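Local coordinates for protein iron transport multicopper oxidase FET3 (Saccharomyces cerevisiae, PDB 1ZPU) that oxidises ferrous to ferric iron with four copper ions while reducing dioxygen to water, as part of high-affinity iron uptake in yeast, at residues A[190-195]-A[228-233]; A[200-205]-A[253-258]. All blocks are in the same frame, centred on the assembly; numbering follows the deposited sequence.

Interaction 1: A[190-195]-A[228-233]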
loop_
_atom_site.group_PDB
_atom_site.type_symbol
_atom_site.label_atom_id
_atom_site.label_comp_id
_atom_site.label_asym_id
_atom_site.label_seq_id
_atom_site.Cartn_x
_atom_site.Cartn_y
_atom_site.Cartn_z
ATOM N N LEU A 190 20.256 -1.523 2.896
ATOM C CA LEU A 190 19.578 -0.922 1.779
ATOM C C LEU A 190 18.080 -1.181 1.919
ATOM O O LEU A 190 17.634 -2.330 1.847
ATOM C CB LEU A 190 20.143 -1.532 0.491
ATOM C CG LEU A 190 19.984 -0.828 -0.852
ATOM C CD1 LEU A 190 20.706 -1.615 -1.918
ATOM C CD2 LEU A 190 18.543 -0.699 -1.218
ATOM N N ARG A 191 17.315 -0.112 2.130
ATOM C CA ARG A 191 15.855 -0.206 2.208
ATOM C C ARG A 191 15.248 -0.001 0.839
ATOM O O ARG A 191 15.240 1.110 0.317
ATOM C CB ARG A 191 15.279 0.847 3.154
ATOM C CG ARG A 191 15.869 0.885 4.536
ATOM C CD ARG A 191 15.527 2.205 5.178
ATOM N NE ARG A 191 16.500 2.572 6.193
ATOM C CZ ARG A 191 16.405 2.194 7.463
ATOM N NH1 ARG A 191 15.359 1.460 7.869
ATOM N NH2 ARG A 191 17.345 2.555 8.333
ATOM N N ILE A 192 14.728 -1.067 0.255
ATOM C CA ILE A 192 14.124 -0.960 -1.067
ATOM C C ILE A 192 12.621 -0.870 -0.907
ATOM O O ILE A 192 12.006 -1.802 -0.400
ATOM C CB ILE A 192 14.516 -2.143 -1.993
ATOM C CG1 ILE A 192 16.009 -2.385 -1.918
ATOM C CG2 ILE A 192 14.203 -1.835 -3.434
ATOM C CD1 ILE A 192 16.413 -3.820 -2.205
ATOM N N VAL A 193 12.038 0.257 -1.320
ATOM C CA VAL A 193 10.602 0.477 -1.175
ATOM C C VAL A 193 9.970 0.712 -2.528
ATOM O O VAL A 193 10.425 1.584 -3.282
ATOM C CB VAL A 193 10.297 1.713 -0.294
ATOM C CG1 VAL A 193 8.806 1.843 -0.062
ATOM C CG2 VAL A 193 11.038 1.647 1.045
ATOM N N ASN A 194 8.923 -0.041 -2.852
ATOM C CA ASN A 194 8.153 0.307 -4.041
ATOM C C ASN A 194 6.996 1.283 -3.742
ATOM O O ASN A 194 5.916 0.872 -3.309
ATOM C CB ASN A 194 7.683 -0.928 -4.794
ATOM C CG ASN A 194 7.040 -0.565 -6.091
ATOM O OD1 ASN A 194 6.698 0.612 -6.305
ATOM N ND2 ASN A 194 6.864 -1.541 -6.973
ATOM N N VAL A 195 7.243 2.575 -3.953
ATOM C CA VAL A 195 6.244 3.615 -3.670
ATOM C C VAL A 195 5.411 3.934 -4.914
ATOM O O VAL A 195 4.879 5.028 -5.058
ATOM C CB VAL A 195 6.933 4.881 -3.164
ATOM C CG1 VAL A 195 7.539 4.638 -1.763
ATOM C CG2 VAL A 195 8.014 5.284 -4.138
ATOM N N LEU A 228 14.836 -9.544 -6.515
ATOM C CA LEU A 228 13.565 -9.378 -5.788
ATOM C C LEU A 228 12.425 -9.047 -6.723
ATOM O O LEU A 228 12.627 -8.376 -7.721
ATOM C CB LEU A 228 13.656 -8.279 -4.734
ATOM C CG LEU A 228 14.710 -8.377 -3.637
ATOM C CD1 LEU A 228 14.804 -7.062 -2.883
ATOM C CD2 LEU A 228 14.420 -9.534 -2.685
ATOM N N TYR A 229 11.232 -9.533 -6.398
ATOM C CA TYR A 229 10.005 -9.056 -7.026
ATOM C C TYR A 229 9.266 -8.204 -5.981
ATOM O O TYR A 229 8.788 -8.724 -4.982
ATOM C CB TYR A 229 9.151 -10.236 -7.501
ATOM C CG TYR A 229 7.861 -9.861 -8.215
ATOM C CD1 TYR A 229 7.841 -9.579 -9.586
ATOM C CD2 TYR A 229 6.661 -9.783 -7.514
ATOM C CE1 TYR A 229 6.660 -9.220 -10.234
ATOM C CE2 TYR A 229 5.479 -9.429 -8.148
ATOM C CZ TYR A 229 5.479 -9.156 -9.504
ATOM O OH TYR A 229 4.279 -8.814 -10.095
ATOM N N ILE A 230 9.202 -6.899 -6.193
ATOM C CA ILE A 230 8.586 -5.981 -5.231
ATOM C C ILE A 230 7.330 -5.361 -5.831
ATOM O O ILE A 230 7.421 -4.625 -6.835
ATOM C CB ILE A 230 9.539 -4.816 -4.862
ATOM C CG1 ILE A 230 10.957 -5.356 -4.633
ATOM C CG2 ILE A 230 9.034 -4.066 -3.666
ATOM C CD1 ILE A 230 11.949 -4.308 -4.181
ATOM N N THR A 231 6.169 -5.649 -5.230
ATOM C CA THR A 231 4.909 -5.039 -5.661
ATOM C C THR A 231 4.845 -3.643 -5.082
ATOM O O THR A 231 5.647 -3.288 -4.228
ATOM C CB THR A 231 3.639 -5.819 -5.175
ATOM O OG1 THR A 231 3.320 -5.465 -3.817
ATOM C CG2 THR A 231 3.796 -7.336 -5.300
ATOM N N VAL A 232 3.875 -2.843 -5.517
ATOM C CA VAL A 232 3.751 -1.498 -4.950
ATOM C C VAL A 232 3.410 -1.639 -3.483
ATOM O O VAL A 232 2.740 -2.595 -3.099
ATOM C CB VAL A 232 2.725 -0.634 -5.664
ATOM C CG1 VAL A 232 3.126 -0.459 -7.096
ATOM C CG2 VAL A 232 1.350 -1.224 -5.565
ATOM N N ALA A 233 3.925 -0.719 -2.671
ATOM C CA ALA A 233 3.607 -0.642 -1.251
ATOM C C ALA A 233 4.445 -1.558 -0.376
ATOM O O ALA A 233 4.505 -1.368 0.824
ATOM C CB ALA A 233 2.115 -0.890 -1.008
#

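Interaction 2: A[200-205]-A[253-258]. With NAG (2-acetamido-2-deoxy-beta-D-glucopyranose), chain L.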
loop_
_atom_site.group_PDB
_atom_site.type_symbol
_atom_site.label_atom_id
_atom_site.label_comp_id
_atom_site.label_asym_id
_atom_site.label_seq_id
_atom_site.Cartn_x
_atom_site.Cartn_y
_atom_site.Cartn_z
ATOM N N SER A 200 4.388 -3.700 -10.467
ATOM C CA SER A 200 5.440 -4.439 -9.732
ATOM C C SER A 200 6.800 -4.297 -10.420
ATOM O O SER A 200 6.880 -4.129 -11.636
ATOM C CB SER A 200 5.128 -5.933 -9.699
ATOM O OG SER A 200 3.905 -6.247 -9.064
ATOM N N GLN A 201 7.882 -4.399 -9.667
ATOM C CA GLN A 201 9.193 -4.290 -10.291
ATOM C C GLN A 201 10.108 -5.411 -9.881
ATOM O O GLN A 201 10.065 -5.875 -8.734
ATOM C CB GLN A 201 9.853 -2.978 -9.921
ATOM C CG GLN A 201 9.109 -1.743 -10.400
ATOM C CD GLN A 201 9.957 -0.506 -10.273
ATOM O OE1 GLN A 201 11.190 -0.580 -10.347
ATOM N NE2 GLN A 201 9.323 0.631 -10.068
ATOM N N TYR A 202 10.947 -5.854 -10.810
ATOM C CA TYR A 202 12.052 -6.717 -10.436
ATOM C C TYR A 202 13.222 -5.814 -10.125
ATOM O O TYR A 202 13.420 -4.782 -10.782
ATOM C CB TYR A 202 12.439 -7.675 -11.550
ATOM C CG TYR A 202 11.334 -8.550 -12.040
ATOM C CD1 TYR A 202 10.500 -8.115 -13.064
ATOM C CD2 TYR A 202 11.128 -9.827 -11.502
ATOM C CE1 TYR A 202 9.483 -8.910 -13.540
ATOM C CE2 TYR A 202 10.107 -10.645 -11.972
ATOM C CZ TYR A 202 9.285 -10.175 -12.996
ATOM O OH TYR A 202 8.248 -10.937 -13.499
ATOM N N PHE A 203 13.994 -6.190 -9.118
ATOM C CA PHE A 203 15.127 -5.396 -8.716
ATOM C C PHE A 203 16.338 -6.271 -8.488
ATOM O O PHE A 203 16.234 -7.316 -7.834
ATOM C CB PHE A 203 14.812 -4.643 -7.434
ATOM C CG PHE A 203 15.943 -3.802 -6.945
ATOM C CD1 PHE A 203 16.084 -2.492 -7.388
ATOM C CD2 PHE A 203 16.877 -4.321 -6.046
ATOM C CE1 PHE A 203 17.127 -1.706 -6.938
ATOM C CE2 PHE A 203 17.925 -3.557 -5.595
ATOM C CZ PHE A 203 18.062 -2.246 -6.044
ATOM N N TRP A 204 17.487 -5.833 -9.005
ATOM C CA TRP A 204 18.752 -6.517 -8.753
ATOM C C TRP A 204 19.975 -5.642 -9.002
ATOM O O TRP A 204 19.893 -4.623 -9.696
ATOM C CB TRP A 204 18.856 -7.810 -9.563
ATOM C CG TRP A 204 19.065 -7.654 -11.046
ATOM C CD1 TRP A 204 20.249 -7.719 -11.710
ATOM C CD2 TRP A 204 18.053 -7.452 -12.052
ATOM N NE1 TRP A 204 20.050 -7.574 -13.067
ATOM C CE2 TRP A 204 18.711 -7.408 -13.304
ATOM C CE3 TRP A 204 16.657 -7.302 -12.015
ATOM C CZ2 TRP A 204 18.026 -7.227 -14.508
ATOM C CZ3 TRP A 204 15.974 -7.113 -13.213
ATOM C CH2 TRP A 204 16.662 -7.077 -14.444
ATOM N N ILE A 205 21.104 -6.069 -8.436
ATOM C CA ILE A 205 22.368 -5.364 -8.552
ATOM C C ILE A 205 23.363 -6.302 -9.231
ATOM O O ILE A 205 23.624 -7.393 -8.732
ATOM C CB ILE A 205 22.889 -4.949 -7.161
ATOM C CG1 ILE A 205 21.836 -4.118 -6.431
ATOM C CG2 ILE A 205 24.187 -4.185 -7.267
ATOM C CD1 ILE A 205 22.142 -3.886 -4.964
ATOM N N MET A 253 19.694 -2.320 -11.237
ATOM C CA MET A 253 18.732 -2.613 -12.287
ATOM C C MET A 253 17.307 -2.729 -11.764
ATOM O O MET A 253 17.051 -3.443 -10.800
ATOM C CB MET A 253 19.146 -3.916 -12.952
ATOM C CG MET A 253 18.762 -3.995 -14.410
ATOM S SD MET A 253 19.830 -3.063 -15.522
ATOM C CE MET A 253 21.139 -2.649 -14.409
ATOM N N GLN A 254 16.390 -2.012 -12.396
ATOM C CA GLN A 254 14.961 -2.186 -12.126
ATOM C C GLN A 254 14.185 -2.489 -13.430
ATOM O O GLN A 254 14.476 -1.923 -14.494
ATOM C CB GLN A 254 14.380 -1.006 -11.310
ATOM C CG GLN A 254 14.158 0.257 -12.048
ATOM C CD GLN A 254 14.004 1.486 -11.132
ATOM O OE1 GLN A 254 14.891 2.335 -11.078
ATOM N NE2 GLN A 254 12.863 1.603 -10.450
ATOM N N LYS A 255 13.219 -3.400 -13.346
ATOM C CA LYS A 255 12.521 -3.868 -14.542
ATOM C C LYS A 255 11.015 -3.918 -14.314
ATOM O O LYS A 255 10.576 -4.350 -13.247
ATOM C CB LYS A 255 13.047 -5.263 -14.908
ATOM C CG LYS A 255 12.642 -5.757 -16.273
ATOM C CD LYS A 255 13.113 -7.181 -16.498
ATOM C CE LYS A 255 13.095 -7.562 -17.970
ATOM N NZ LYS A 255 12.005 -6.881 -18.734
ATOM N N PHE A 256 10.241 -3.468 -15.304
ATOM C CA PHE A 256 8.782 -3.558 -15.269
ATOM C C PHE A 256 8.348 -5.016 -15.167
ATOM O O PHE A 256 8.983 -5.905 -15.755
ATOM C CB PHE A 256 8.202 -3.059 -16.586
ATOM C CG PHE A 256 7.784 -1.623 -16.599
ATOM C CD1 PHE A 256 8.642 -0.643 -17.073
ATOM C CD2 PHE A 256 6.489 -1.264 -16.236
ATOM C CE1 PHE A 256 8.240 0.668 -17.119
ATOM C CE2 PHE A 256 6.066 0.048 -16.286
ATOM C CZ PHE A 256 6.939 1.024 -16.720
ATOM N N ASP A 257 7.254 -5.271 -14.455
ATOM C CA ASP A 257 6.502 -6.510 -14.639
ATOM C C ASP A 257 5.459 -6.254 -15.730
ATOM O O ASP A 257 4.324 -5.848 -15.449
ATOM C CB ASP A 257 5.836 -6.913 -13.339
ATOM C CG ASP A 257 4.974 -8.147 -13.475
ATOM O OD1 ASP A 257 4.454 -8.586 -12.428
ATOM O OD2 ASP A 257 4.800 -8.676 -14.601
ATOM N N ASP A 258 5.848 -6.471 -16.981
ATOM C CA ASP A 258 5.037 -6.002 -18.104
ATOM C C ASP A 258 3.771 -6.841 -18.282
ATOM O O ASP A 258 2.858 -6.486 -19.022
ATOM C CB ASP A 258 5.875 -5.943 -19.384
ATOM C CG ASP A 258 6.558 -7.253 -19.690
ATOM O OD1 ASP A 258 7.760 -7.232 -20.043
ATOM O OD2 ASP A 258 5.899 -8.306 -19.564
HETATM C C1 NAG L . 15.466 -5.919 -20.455
HETATM C C2 NAG L . 16.046 -6.033 -21.860
HETATM C C3 NAG L . 15.954 -7.444 -22.458
HETATM C C4 NAG L . 16.620 -8.463 -21.563
HETATM C C5 NAG L . 15.912 -8.327 -20.216
HETATM C C6 NAG L . 16.503 -9.290 -19.190
HETATM C C7 NAG L . 16.074 -4.314 -23.589
HETATM C C8 NAG L . 17.493 -3.935 -23.267
HETATM N N2 NAG L . 15.394 -5.090 -22.731
HETATM O O3 NAG L . 16.623 -7.517 -23.695
HETATM O O4 NAG L . 16.463 -9.730 -22.177
HETATM O O5 NAG L . 16.001 -6.991 -19.692
HETATM O O6 NAG L . 17.809 -8.870 -18.868
HETATM O O7 NAG L . 15.586 -3.895 -24.639
#

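Interaction 1: A[190-195]-A[228-233]
Ile192 and Asn194 of strand 187-194 meet Leu228, Ile230 and the loop 231-233 in a face-to-face packing of the two sheets of the second plastocyanin-like domain. The strand axes approach to 8.7 Å at an angle of 42°, with side chains between them. Ile192 divides its branches between two partners: CG2 touches Ile230 CD1 at 3.4 Å, the two side chains crossing at about a right angle, while Ile192 CD1 reaches Leu228 CD1 at 3.7 Å. Branched aliphatic residues suit this buried interior. Where strand 228-230 ends, residues 231-233 come close to Asn194, with CA of Asn194 and CA of Val232 4.8 Å apart, and polar groups take over. Asn194 carries CG anti to its backbone N (chi1 -173°), which sends the amide toward residues 230-232; Asn194 ND2 donates to Ile230 O at 3.1 Å, the acceptor lying in the amide plane although the donor stands above the carbonyl plane. Asn194 OD1 accepts from Gly196 N, and Ile230 CG2 packs on Asn194 CB. The backbone O of Asn194 receives Ala233 N at 2.6 Å. Asparagine fits because one amide can both give and accept. With Ala233 beside the type 3 copper ligands His62 and His464, the bonds to Ile230 O and from Ala233 N probably hold the loop beside the copper cluster.

Interaction 2: A[200-205]-A[253-258]
Trp204 and Met253 form a hydrogen-bonded pair of neighbouring antiparallel strands, their side chains on the same face of the sheet. Two backbone hydrogen bonds join this pair, and two more join Tyr202 with Lys255. From CB, Trp204 sets CG between its backbone N and carbonyl carbon (chi1 72°), which swings the indole across to the adjoining strand. There Trp204 CE2 lies 3.5 Å from Met253 CB, which sits over the five-membered ring in a CH-pi contact. Trp204 NE1 is hydrogen-bonded to Asn288 OD1. In the benzo ring Trp204 CZ2 meets Met253 CG at 3.3 Å, and Met253 SD adds an oblique Met-aromatic contact. Lys255 CB lies at the ring edge, 3.9 Å from Trp204 CZ3. A broad, flat ring suits this place, spanning two residues of the next strand. Lys255 CE continues to 3.4 Å from O5 of an N-acetylglucosamine. On the other face Gln254 NE2 donates to a lone pair of Gln201 OE1 at 2.8 Å, the N-H...O angle a nearly straight 165°, and also bonds Ile171 O. Strand 201-205 lies between 228-230 and 250-256, with 271-277 beyond the latter; strands 133-142 and 169-172 of the other sheet pack against the glutamine face.

Both contacts are buried and belong to the second plastocyanin-like domain, but interaction 1 joins its two sheets face to face whereas interaction 2 joins neighbouring strands within one of them. Interaction 1 therefore relies on aliphatic side chains in contact and two polar bonds at a loop; interaction 2 rests on regular backbone bonding, with side chains on both faces. Interaction 1 lies nearer the chain centre and the type 3 coppers; within interaction 2 the Lys255 side chain touches an N-acetylglucosamine. They share a sheet, in which strands 228-230 and 201-205 are neighbours, and they touch: Tyr229 OH probably hydrogen-bonds to Asp257 and Ser200, its ring packs edge-to-face with Tyr202, and Ile192 meets Phe203.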